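Leucine-rich repeat protein (Bacteroides thetaiotaomicron, PDB 4ECN) is of unknown function but, as an extracellular protein built largely of leucine-rich repeats, probably binds other proteins. Local coordinates at residues A[336-341]-A[437-442]; A[274-279]-A[340-345]; A[329-334]-A[351-356]. One frame throughout, in Å; residues are numbered along the deposited sequence.

Contact 1 of 3, residues A[336-341]-A[437-442]; sequences KGRVPD and ITFISK
Arg338 lays its guanidinium over the face of the Phe439 ring where two short parallel strands, 338-339 and 436-440, run side by side. The two planes are 25° apart, and Arg338 CZ stands 4.2 Å from the centroid of the Phe439 ring, a stacked cation-pi pair. A bend at chi3 (83°) folds the arginine back so that NH2 hangs above the ring centre, while its aliphatic CB and CG run past Phe439 CB. NH1 is left for a salt bridge with Glu470. With a leucine in place of Arg338, Glu470 would probably lose this ion pair and the ring its cationic cover.

This flank, together with the exposed Thr438, is the more open side; Thr438 OG1 makes a weak bond to Gly337 O. The opposite face of the pair is tightly packed and apolar. There Val339 CG2 meets Ile440 CD1 at 3.8 Å, the two side chains pointing the same way, and Ile437 CG2 at 4.1 Å. Between the faces, Val339 N bonds Phe439 O at 2.8 Å, almost straight at 173° but from above the carbonyl plane, and Thr438 N bonds Gly337 O at 2.9 Å.

Beyond the strands a buried polar site follows. Ser441 OG donates to the anti side of Asp341 OD1 at 2.7 Å, somewhat out of the carboxylate plane, and Glu470 N, Asp471 N and Ser474 OG hold the same carboxylate, an arrangement likely to favour its charged form. In the wider fold, Val339 packs on Phe354 and Ile440 on Phe460, while Pro340 leans on helix 266-280 and Asp341 reaches helix 475-480.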
ATOM      1  N   LYS A 336      -7.142  11.637   9.959  1.00 47.78           N
ATOM      2  CA  LYS A 336      -7.088  11.664  11.422  1.00 47.88           C
ATOM      3  C   LYS A 336      -8.495  11.824  11.940  1.00 53.71           C
ATOM      4  O   LYS A 336      -9.169  12.766  11.530  1.00 55.21           O
ATOM      5  CB  LYS A 336      -6.167  12.809  11.935  1.00 49.91           C
ATOM      6  CG  LYS A 336      -4.682  12.682  11.594  1.00 64.20           C
ATOM      7  CD  LYS A 336      -3.902  14.006  11.671  1.00 76.93           C
ATOM      8  CE  LYS A 336      -3.871  14.741  10.340  1.00 97.90           C
ATOM      9  NZ  LYS A 336      -3.079  15.999  10.411  1.00110.01           N
ATOM     10  N   GLY A 337      -8.949  10.925  12.809  1.00 49.08           N
ATOM     11  CA  GLY A 337     -10.285  11.038  13.380  1.00 48.10           C
ATOM     12  C   GLY A 337     -11.122   9.780  13.485  1.00 51.40           C
ATOM     13  O   GLY A 337     -10.599   8.661  13.542  1.00 50.72           O
ATOM     14  N   ARG A 338     -12.452   9.986  13.528  1.00 47.25           N
ATOM     15  CA  ARG A 338     -13.456   8.947  13.725  1.00 47.04           C
ATOM     16  C   ARG A 338     -14.325   8.828  12.489  1.00 50.31           C
ATOM     17  O   ARG A 338     -14.868   9.848  12.049  1.00 49.91           O
ATOM     18  CB  ARG A 338     -14.320   9.281  14.967  1.00 46.87           C
ATOM     19  CG  ARG A 338     -13.505   9.649  16.200  1.00 54.74           C
ATOM     20  CD  ARG A 338     -14.322  10.120  17.386  1.00 56.60           C
ATOM     21  NE  ARG A 338     -14.862   9.010  18.174  1.00 59.97           N
ATOM     22  CZ  ARG A 338     -16.147   8.690  18.205  1.00 70.46           C
ATOM     23  NH1 ARG A 338     -17.030   9.405  17.525  1.00 63.96           N
ATOM     24  NH2 ARG A 338     -16.564   7.667  18.936  1.00 51.71           N
ATOM     25  N   VAL A 339     -14.451   7.600  11.905  1.00 45.18           N
ATOM     26  CA  VAL A 339     -15.283   7.403  10.711  1.00 43.84           C
ATOM     27  C   VAL A 339     -16.749   7.602  11.144  1.00 49.31           C
ATOM     28  O   VAL A 339     -17.209   6.864  12.015  1.00 50.02           O
ATOM     29  CB  VAL A 339     -15.035   6.057   9.997  1.00 45.79           C
ATOM     30  CG1 VAL A 339     -16.006   5.868   8.836  1.00 44.42           C
ATOM     31  CG2 VAL A 339     -13.583   5.952   9.523  1.00 44.55           C
ATOM     32  N   PRO A 340     -17.457   8.643  10.612  1.00 45.52           N
ATOM     33  CA  PRO A 340     -18.832   8.922  11.072  1.00 45.33           C
ATOM     34  C   PRO A 340     -19.874   7.946  10.505  1.00 49.18           C
ATOM     35  O   PRO A 340     -19.591   7.213   9.561  1.00 49.52           O
ATOM     36  CB  PRO A 340     -19.072  10.341  10.561  1.00 46.97           C
ATOM     37  CG  PRO A 340     -18.270  10.436   9.331  1.00 50.44           C
ATOM     38  CD  PRO A 340     -17.032   9.622   9.584  1.00 46.03           C
ATOM     39  N   ASP A 341     -21.101   7.980  11.051  1.00 45.92           N
ATOM     40  CA  ASP A 341     -22.201   7.086  10.666  1.00 46.00           C
ATOM     41  C   ASP A 341     -22.687   7.359   9.244  1.00 50.66           C
ATOM     42  O   ASP A 341     -23.349   6.510   8.646  1.00 50.21           O
ATOM     43  CB  ASP A 341     -23.358   7.228  11.653  1.00 48.52           C
ATOM     44  CG  ASP A 341     -22.876   7.159  13.078  1.00 55.94           C
ATOM     45  OD1 ASP A 341     -22.267   6.121  13.450  1.00 54.87           O
ATOM     46  OD2 ASP A 341     -22.967   8.188  13.777  1.00 62.02           O
ATOM     47  N   ILE A 437      -6.632   7.261  12.397  1.00 43.92           N
ATOM     48  CA  ILE A 437      -8.047   6.840  12.431  1.00 44.17           C
ATOM     49  C   ILE A 437      -8.255   6.033  13.717  1.00 48.17           C
ATOM     50  O   ILE A 437      -7.754   4.917  13.821  1.00 47.23           O
ATOM     51  CB  ILE A 437      -8.481   6.047  11.158  1.00 46.83           C
ATOM     52  CG1 ILE A 437      -8.295   6.882   9.863  1.00 46.47           C
ATOM     53  CG2 ILE A 437      -9.929   5.554  11.292  1.00 47.58           C
ATOM     54  CD1 ILE A 437      -8.568   6.146   8.530  1.00 50.06           C
ATOM     55  N   THR A 438      -8.970   6.603  14.697  1.00 45.48           N
ATOM     56  CA  THR A 438      -9.158   5.999  16.027  1.00 45.93           C
ATOM     57  C   THR A 438     -10.529   5.314  16.223  1.00 51.86           C
ATOM     58  O   THR A 438     -10.731   4.663  17.250  1.00 52.21           O
ATOM     59  CB  THR A 438      -8.974   7.060  17.137  1.00 50.81           C
ATOM     60  OG1 THR A 438      -9.662   8.282  16.812  1.00 53.23           O
ATOM     61  CG2 THR A 438      -7.498   7.350  17.419  1.00 47.58           C
ATOM     62  N   PHE A 439     -11.440   5.408  15.240  1.00 49.64           N
ATOM     63  CA  PHE A 439     -12.782   4.835  15.370  1.00 49.66           C
ATOM     64  C   PHE A 439     -13.412   4.528  14.008  1.00 51.05           C
ATOM     65  O   PHE A 439     -13.294   5.321  13.070  1.00 49.23           O
ATOM     66  CB  PHE A 439     -13.697   5.831  16.144  1.00 52.08           C
ATOM     67  CG  PHE A 439     -15.047   5.276  16.528  1.00 53.96           C
ATOM     68  CD1 PHE A 439     -15.217   4.588  17.723  1.00 57.29           C
ATOM     69  CD2 PHE A 439     -16.135   5.397  15.673  1.00 55.81           C
ATOM     70  CE1 PHE A 439     -16.450   4.030  18.055  1.00 59.05           C
ATOM     71  CE2 PHE A 439     -17.366   4.820  15.997  1.00 59.36           C
ATOM     72  CZ  PHE A 439     -17.521   4.155  17.191  1.00 58.23           C
ATOM     73  N   ILE A 440     -14.143   3.401  13.933  1.00 47.75           N
ATOM     74  CA  ILE A 440     -14.893   2.999  12.739  1.00 47.23           C
ATOM     75  C   ILE A 440     -16.353   2.758  13.135  1.00 51.23           C
ATOM     76  O   ILE A 440     -16.611   1.800  13.859  1.00 51.50           O
ATOM     77  CB  ILE A 440     -14.302   1.748  12.017  1.00 49.87           C
ATOM     78  CG1 ILE A 440     -12.759   1.761  11.851  1.00 48.70           C
ATOM     79  CG2 ILE A 440     -15.042   1.471  10.700  1.00 51.77           C
ATOM     80  CD1 ILE A 440     -12.176   2.696  10.829  1.00 51.54           C
ATOM     81  N   SER A 441     -17.299   3.607  12.657  1.00 47.38           N
ATOM     82  CA  SER A 441     -18.757   3.485  12.877  1.00 47.83           C
ATOM     83  C   SER A 441     -19.286   2.078  12.556  1.00 53.62           C
ATOM     84  O   SER A 441     -18.798   1.472  11.606  1.00 53.65           O
ATOM     85  CB  SER A 441     -19.499   4.492  12.000  1.00 48.76           C
ATOM     86  OG  SER A 441     -20.896   4.253  12.026  1.00 52.30           O
ATOM     87  N   LYS A 442     -20.313   1.582  13.277  1.00 52.16           N
ATOM     88  CA  LYS A 442     -20.861   0.252  12.937  1.00 53.47           C
ATOM     89  C   LYS A 442     -21.799   0.336  11.665  1.00 57.14           C
ATOM     90  O   LYS A 442     -22.251  -0.712  11.183  1.00 57.04           O
ATOM     91  CB  LYS A 442     -21.590  -0.425  14.121  1.00 57.58           C
ATOM     92  CG  LYS A 442     -22.834   0.276  14.656  1.00 67.78           C
ATOM     93  CD  LYS A 442     -23.401  -0.420  15.912  1.00 76.60           C
ATOM     94  CE  LYS A 442     -24.234  -1.668  15.685  1.00 74.66           C
ATOM     95  NZ  LYS A 442     -25.609  -1.349  15.232  1.00 67.38           N
TER

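Contact 2 of 3, residues A[274-279]-A[340-345]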
ATOM      1  N   LEU A 274     -19.882  12.033   1.849  1.00 43.86           N
ATOM      2  CA  LEU A 274     -18.450  12.199   1.593  1.00 42.22           C
ATOM      3  C   LEU A 274     -17.916  13.441   2.300  1.00 46.80           C
ATOM      4  O   LEU A 274     -16.874  13.347   2.950  1.00 47.07           O
ATOM      5  CB  LEU A 274     -18.130  12.297   0.103  1.00 41.49           C
ATOM      6  CG  LEU A 274     -18.283  11.062  -0.790  1.00 45.83           C
ATOM      7  CD1 LEU A 274     -17.971  11.433  -2.217  1.00 44.32           C
ATOM      8  CD2 LEU A 274     -17.328   9.933  -0.378  1.00 48.51           C
ATOM      9  N   LYS A 275     -18.657  14.589   2.234  1.00 41.69           N
ATOM     10  CA  LYS A 275     -18.191  15.814   2.870  1.00 40.22           C
ATOM     11  C   LYS A 275     -18.150  15.619   4.366  1.00 46.34           C
ATOM     12  O   LYS A 275     -17.186  16.060   4.997  1.00 47.83           O
ATOM     13  CB  LYS A 275     -19.019  17.042   2.502  1.00 41.18           C
ATOM     14  CG  LYS A 275     -18.171  18.320   2.619  1.00 49.96           C
ATOM     15  CD  LYS A 275     -18.969  19.614   2.443  1.00 61.45           C
ATOM     16  CE  LYS A 275     -18.144  20.882   2.346  1.00 66.17           C
ATOM     17  NZ  LYS A 275     -17.338  21.174   3.563  1.00 70.69           N
ATOM     18  N   ALA A 276     -19.142  14.898   4.932  1.00 42.14           N
ATOM     19  CA  ALA A 276     -19.177  14.594   6.370  1.00 41.14           C
ATOM     20  C   ALA A 276     -17.922  13.800   6.764  1.00 48.19           C
ATOM     21  O   ALA A 276     -17.159  14.278   7.597  1.00 50.01           O
ATOM     22  CB  ALA A 276     -20.445  13.830   6.740  1.00 41.41           C
ATOM     23  N   ILE A 277     -17.669  12.647   6.097  1.00 44.88           N
ATOM     24  CA  ILE A 277     -16.516  11.760   6.293  1.00 44.34           C
ATOM     25  C   ILE A 277     -15.212  12.577   6.240  1.00 48.27           C
ATOM     26  O   ILE A 277     -14.386  12.453   7.153  1.00 48.00           O
ATOM     27  CB  ILE A 277     -16.548  10.645   5.213  1.00 46.79           C
ATOM     28  CG1 ILE A 277     -17.776   9.716   5.433  1.00 47.00           C
ATOM     29  CG2 ILE A 277     -15.225   9.855   5.168  1.00 46.27           C
ATOM     30  CD1 ILE A 277     -18.216   8.888   4.201  1.00 49.50           C
ATOM     31  N   TRP A 278     -15.072  13.453   5.211  1.00 43.93           N
ATOM     32  CA  TRP A 278     -13.910  14.316   4.997  1.00 43.26           C
ATOM     33  C   TRP A 278     -13.745  15.295   6.177  1.00 47.25           C
ATOM     34  O   TRP A 278     -12.653  15.396   6.731  1.00 46.95           O
ATOM     35  CB  TRP A 278     -14.056  15.064   3.665  1.00 42.13           C
ATOM     36  CG  TRP A 278     -12.879  15.914   3.268  1.00 42.66           C
ATOM     37  CD1 TRP A 278     -11.727  15.492   2.680  1.00 44.60           C
ATOM     38  CD2 TRP A 278     -12.826  17.348   3.267  1.00 42.93           C
ATOM     39  NE1 TRP A 278     -10.910  16.564   2.415  1.00 43.37           N
ATOM     40  CE2 TRP A 278     -11.571  17.719   2.739  1.00 45.39           C
ATOM     41  CE3 TRP A 278     -13.714  18.362   3.692  1.00 44.51           C
ATOM     42  CZ2 TRP A 278     -11.161  19.056   2.651  1.00 44.36           C
ATOM     43  CZ3 TRP A 278     -13.305  19.683   3.594  1.00 45.25           C
ATOM     44  CH2 TRP A 278     -12.041  20.016   3.084  1.00 45.14           C
ATOM     45  N   GLU A 279     -14.833  15.937   6.615  1.00 44.72           N
ATOM     46  CA  GLU A 279     -14.787  16.887   7.738  1.00 44.44           C
ATOM     47  C   GLU A 279     -14.479  16.166   9.056  1.00 49.86           C
ATOM     48  O   GLU A 279     -13.679  16.688   9.843  1.00 50.44           O
ATOM     49  CB  GLU A 279     -16.083  17.697   7.847  1.00 45.77           C
ATOM     50  CG  GLU A 279     -16.203  18.654   6.681  1.00 56.71           C
ATOM     51  CD  GLU A 279     -17.056  19.891   6.853  1.00 89.46           C
ATOM     52  OE1 GLU A 279     -18.209  19.770   7.328  1.00105.60           O
ATOM     53  OE2 GLU A 279     -16.602  20.971   6.407  1.00 80.47           O
ATOM     54  N   PRO A 340     -17.457   8.643  10.612  1.00 45.52           N
ATOM     55  CA  PRO A 340     -18.832   8.922  11.072  1.00 45.33           C
ATOM     56  C   PRO A 340     -19.874   7.946  10.505  1.00 49.18           C
ATOM     57  O   PRO A 340     -19.591   7.213   9.561  1.00 49.52           O
ATOM     58  CB  PRO A 340     -19.072  10.341  10.561  1.00 46.97           C
ATOM     59  CG  PRO A 340     -18.270  10.436   9.331  1.00 50.44           C
ATOM     60  CD  PRO A 340     -17.032   9.622   9.584  1.00 46.03           C
ATOM     61  N   ASP A 341     -21.101   7.980  11.051  1.00 45.92           N
ATOM     62  CA  ASP A 341     -22.201   7.086  10.666  1.00 46.00           C
ATOM     63  C   ASP A 341     -22.687   7.359   9.244  1.00 50.66           C
ATOM     64  O   ASP A 341     -23.349   6.510   8.646  1.00 50.21           O
ATOM     65  CB  ASP A 341     -23.358   7.228  11.653  1.00 48.52           C
ATOM     66  CG  ASP A 341     -22.876   7.159  13.078  1.00 55.94           C
ATOM     67  OD1 ASP A 341     -22.267   6.121  13.450  1.00 54.87           O
ATOM     68  OD2 ASP A 341     -22.967   8.188  13.777  1.00 62.02           O
ATOM     69  N   ALA A 342     -22.307   8.522   8.696  1.00 48.42           N
ATOM     70  CA  ALA A 342     -22.587   8.967   7.334  1.00 48.21           C
ATOM     71  C   ALA A 342     -22.090   7.949   6.286  1.00 50.95           C
ATOM     72  O   ALA A 342     -22.684   7.863   5.215  1.00 50.70           O
ATOM     73  CB  ALA A 342     -21.929  10.316   7.094  1.00 48.59           C
ATOM     74  N   ILE A 343     -21.043   7.151   6.604  1.00 46.74           N
ATOM     75  CA  ILE A 343     -20.530   6.128   5.684  1.00 46.05           C
ATOM     76  C   ILE A 343     -21.648   5.050   5.390  1.00 52.02           C
ATOM     77  O   ILE A 343     -21.589   4.381   4.355  1.00 51.85           O
ATOM     78  CB  ILE A 343     -19.225   5.486   6.215  1.00 47.48           C
ATOM     79  CG1 ILE A 343     -18.455   4.756   5.083  1.00 46.12           C
ATOM     80  CG2 ILE A 343     -19.456   4.616   7.456  1.00 47.41           C
ATOM     81  CD1 ILE A 343     -16.924   4.910   5.182  1.00 43.24           C
ATOM     82  N   GLY A 344     -22.667   4.967   6.256  1.00 48.60           N
ATOM     83  CA  GLY A 344     -23.788   4.046   6.091  1.00 49.05           C
ATOM     84  C   GLY A 344     -24.709   4.347   4.923  1.00 52.40           C
ATOM     85  O   GLY A 344     -25.462   3.473   4.482  1.00 52.00           O
ATOM     86  N   GLN A 345     -24.646   5.589   4.415  1.00 48.07           N
ATOM     87  CA  GLN A 345     -25.436   6.078   3.293  1.00 46.95           C
ATOM     88  C   GLN A 345     -24.948   5.502   1.962  1.00 49.82           C
ATOM     89  O   GLN A 345     -25.749   5.292   1.049  1.00 51.20           O
ATOM     90  CB  GLN A 345     -25.366   7.628   3.263  1.00 47.43           C
ATOM     91  CG  GLN A 345     -25.997   8.321   2.042  1.00 52.71           C
ATOM     92  CD  GLN A 345     -27.403   7.861   1.715  1.00 69.75           C
ATOM     93  OE1 GLN A 345     -28.231   7.582   2.594  1.00 67.00           O
ATOM     94  NE2 GLN A 345     -27.689   7.750   0.430  1.00 63.21           N
TER
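The Pro340 ring meets helix 266-280 with its CG corner, which lies 3.7 Å from Ile277 CA, and CD follows a little farther from the same atom. The Ile277 and Pro340 side chains cross at about a right angle, bringing Ile277 CG1 to 4.0 Å from Pro340 CG. The large flat group of this helix, the Trp278 indole, is turned the other way: it meets Trp302 nearly parallel and Trp286 edge-to-face, and its NE1 bonds Asn301 OD1. The helix therefore shows aliphatic carbon to residues 340-345 and keeps its aromatic cluster on another side.

Two further touches complete the interface. Ile277 CG1 stands anti to the carbonyl carbon (chi1 -67°), and the extended chain carries CD1 across to Ile343, 4.1 Å from its CB, again at roughly a right angle. Ala276 CB and Ala342 CB face each other at 3.8 Å, small side chains that let the two backbones come near. Between the two segments all the contact is apolar; their polar groups bond within each segment, as where Gly344 N bonds Asp341 O at 2.9 Å, or to residues beyond them, as where Gln345 bonds Asp270, one helical turn earlier than Leu274.

A short strand ending at Val339, then Pro340 and a 3-10 turn over 341-344, recalls the convex side of plant-type leucine-rich repeats. The helix packed against it is consistent with the capping region that closes the N-terminal end of such a solenoid's hydrophobic core.

Contact 3 of 3, residues A[329-334]-A[351-356]; sequences SLAGFG and VLSFGT
The last rung of a parallel strand pairing, followed by loop packing, joins residues 329-334 to 351-356 where strand 325-329 ends beside strand 351-353 in the long sheet of the solenoid. Ser329 and Ser353 form the bridge. Both hydroxyls are anti to their backbone nitrogens and lie on the same face, with Ser329 OG 3.8 Å from Ser353 OG, a contact rather than a bond. The backbone link is Leu330 N to Ser353 O at 2.7 Å, nearly straight at 173° and close to the line of the carbonyl bond. Ser329 CA adds a CA-H...O contact to the same oxygen at 3.4 Å.

After the bridge the chemistry turns apolar. Leu330 and Phe354 run side by side, and Leu330 CD1 comes to the ring's edge, near its plane, 3.6 Å from Phe354 CD1. Chi1 of -56° in the leucine and -59° in the phenylalanine sends the two side chains off in the same sense. Ala331 CB lies on the side of the serines.

The pairing is carried on by a backbone bond of Val351 with Leu328 and, across the next gap, of Leu352 with Ile452 of strand 452-456. Phe354 meets the Phe455 ring nearly parallel, and Leu330 packs against Leu281 and Trp286.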
ATOM      1  N   SER A 329     -11.453   5.114  -1.257  1.00 42.59           N
ATOM      2  CA  SER A 329     -10.129   4.808  -0.702  1.00 42.74           C
ATOM      3  C   SER A 329      -9.541   6.037  -0.023  1.00 47.27           C
ATOM      4  O   SER A 329      -9.299   7.057  -0.672  1.00 47.46           O
ATOM      5  CB  SER A 329      -9.165   4.277  -1.768  1.00 45.62           C
ATOM      6  OG  SER A 329      -7.905   3.976  -1.186  1.00 52.01           O
ATOM      7  N   LEU A 330      -9.310   5.942   1.287  1.00 43.21           N
ATOM      8  CA  LEU A 330      -8.705   7.034   2.053  1.00 42.02           C
ATOM      9  C   LEU A 330      -7.191   6.822   2.162  1.00 45.01           C
ATOM     10  O   LEU A 330      -6.502   7.614   2.803  1.00 45.67           O
ATOM     11  CB  LEU A 330      -9.343   7.154   3.439  1.00 42.19           C
ATOM     12  CG  LEU A 330     -10.852   7.343   3.478  1.00 47.84           C
ATOM     13  CD1 LEU A 330     -11.321   7.496   4.891  1.00 48.44           C
ATOM     14  CD2 LEU A 330     -11.308   8.559   2.641  1.00 51.45           C
ATOM     15  N   ALA A 331      -6.676   5.769   1.512  1.00 40.08           N
ATOM     16  CA  ALA A 331      -5.262   5.426   1.500  1.00 39.11           C
ATOM     17  C   ALA A 331      -4.421   6.556   0.881  1.00 43.44           C
ATOM     18  O   ALA A 331      -4.792   7.095  -0.168  1.00 42.41           O
ATOM     19  CB  ALA A 331      -5.052   4.130   0.727  1.00 39.15           C
ATOM     20  N   GLY A 332      -3.305   6.886   1.552  1.00 40.05           N
ATOM     21  CA  GLY A 332      -2.336   7.888   1.125  1.00 39.52           C
ATOM     22  C   GLY A 332      -2.539   9.295   1.643  1.00 46.42           C
ATOM     23  O   GLY A 332      -1.581  10.067   1.693  1.00 48.21           O
ATOM     24  N   PHE A 333      -3.760   9.642   2.065  1.00 43.11           N
ATOM     25  CA  PHE A 333      -4.093  11.001   2.498  1.00 42.88           C
ATOM     26  C   PHE A 333      -3.655  11.348   3.905  1.00 50.43           C
ATOM     27  O   PHE A 333      -3.431  12.532   4.186  1.00 50.24           O
ATOM     28  CB  PHE A 333      -5.594  11.217   2.424  1.00 43.70           C
ATOM     29  CG  PHE A 333      -6.089  11.288   1.009  1.00 43.24           C
ATOM     30  CD1 PHE A 333      -5.802  12.391   0.214  1.00 44.50           C
ATOM     31  CD2 PHE A 333      -6.894  10.292   0.493  1.00 44.06           C
ATOM     32  CE1 PHE A 333      -6.280  12.475  -1.082  1.00 44.83           C
ATOM     33  CE2 PHE A 333      -7.378  10.378  -0.804  1.00 46.91           C
ATOM     34  CZ  PHE A 333      -7.067  11.470  -1.583  1.00 44.85           C
ATOM     35  N   GLY A 334      -3.587  10.349   4.780  1.00 49.53           N
ATOM     36  CA  GLY A 334      -3.223  10.557   6.177  1.00 49.56           C
ATOM     37  C   GLY A 334      -4.373  11.133   6.964  1.00 53.11           C
ATOM     38  O   GLY A 334      -4.257  12.221   7.534  1.00 54.58           O
ATOM     39  N   VAL A 351     -16.039  -1.426  -2.805  1.00 41.20           N
ATOM     40  CA  VAL A 351     -14.648  -1.501  -2.340  1.00 39.38           C
ATOM     41  C   VAL A 351     -14.432  -0.300  -1.398  1.00 41.96           C
ATOM     42  O   VAL A 351     -14.841   0.801  -1.704  1.00 41.42           O
ATOM     43  CB  VAL A 351     -13.596  -1.603  -3.483  1.00 42.06           C
ATOM     44  CG1 VAL A 351     -13.692  -2.951  -4.190  1.00 41.99           C
ATOM     45  CG2 VAL A 351     -13.707  -0.460  -4.495  1.00 41.32           C
ATOM     46  N   LEU A 352     -13.922  -0.553  -0.203  1.00 39.42           N
ATOM     47  CA  LEU A 352     -13.718   0.447   0.847  1.00 39.18           C
ATOM     48  C   LEU A 352     -12.380   0.210   1.492  1.00 43.50           C
ATOM     49  O   LEU A 352     -12.089  -0.906   1.914  1.00 43.99           O
ATOM     50  CB  LEU A 352     -14.859   0.385   1.879  1.00 39.51           C
ATOM     51  CG  LEU A 352     -14.753   1.285   3.099  1.00 42.61           C
ATOM     52  CD1 LEU A 352     -14.699   2.758   2.704  1.00 41.83           C
ATOM     53  CD2 LEU A 352     -15.902   1.027   4.041  1.00 43.13           C
ATOM     54  N   SER A 353     -11.566   1.260   1.563  1.00 38.98           N
ATOM     55  CA  SER A 353     -10.195   1.158   2.019  1.00 37.77           C
ATOM     56  C   SER A 353      -9.761   2.391   2.881  1.00 44.38           C
ATOM     57  O   SER A 353      -9.870   3.535   2.436  1.00 45.20           O
ATOM     58  CB  SER A 353      -9.323   1.024   0.782  1.00 39.09           C
ATOM     59  OG  SER A 353      -7.952   0.974   1.114  1.00 51.63           O
ATOM     60  N   PHE A 354      -9.284   2.135   4.120  1.00 41.73           N
ATOM     61  CA  PHE A 354      -8.820   3.137   5.096  1.00 41.39           C
ATOM     62  C   PHE A 354      -7.294   3.114   5.269  1.00 46.39           C
ATOM     63  O   PHE A 354      -6.705   3.990   5.919  1.00 46.62           O
ATOM     64  CB  PHE A 354      -9.488   2.883   6.454  1.00 43.06           C
ATOM     65  CG  PHE A 354     -10.993   2.944   6.398  1.00 44.34           C
ATOM     66  CD1 PHE A 354     -11.658   4.170   6.352  1.00 46.38           C
ATOM     67  CD2 PHE A 354     -11.751   1.782   6.411  1.00 46.38           C
ATOM     68  CE1 PHE A 354     -13.053   4.229   6.306  1.00 47.08           C
ATOM     69  CE2 PHE A 354     -13.152   1.841   6.403  1.00 49.44           C
ATOM     70  CZ  PHE A 354     -13.793   3.065   6.346  1.00 47.24           C
ATOM     71  N   GLY A 355      -6.678   2.098   4.692  1.00 42.99           N
ATOM     72  CA  GLY A 355      -5.240   1.876   4.732  1.00 43.11           C
ATOM     73  C   GLY A 355      -4.870   0.680   3.894  1.00 47.82           C
ATOM     74  O   GLY A 355      -5.761  -0.062   3.477  1.00 49.09           O
ATOM     75  N   THR A 356      -3.559   0.464   3.662  1.00 43.85           N
ATOM     76  CA  THR A 356      -3.026  -0.611   2.804  1.00 43.14           C
ATOM     77  C   THR A 356      -1.607  -0.954   3.219  1.00 47.29           C
ATOM     78  O   THR A 356      -0.877  -0.097   3.710  1.00 48.26           O
ATOM     79  CB  THR A 356      -3.097  -0.123   1.350  1.00 49.03           C
ATOM     80  OG1 THR A 356      -4.432  -0.291   0.905  1.00 52.10           O
ATOM     81  CG2 THR A 356      -2.229  -0.849   0.429  1.00 46.67           C
TER

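All three contacts are largely buried, yet each binds a different pair of elements. Contact 3 belongs to the long sheet, contact 1 to the separate two-strand sheet, and contact 2 joins the turn that continues from contact 1 to helix 266-280; contacts 1 and 2 share Pro340 and Asp341. Their chemistry follows place: backbone bonds plus an aliphatic-aromatic pair in contact 3, apolar packing alone in contact 2, and in contact 1 backbone bonds, a hydrophobic face and a more open, charged flank. Phe354 of contact 3 ties them together, its CE1 3.7 Å from Val339 CG2 and its CZ 3.8 Å from Ile343 CD1.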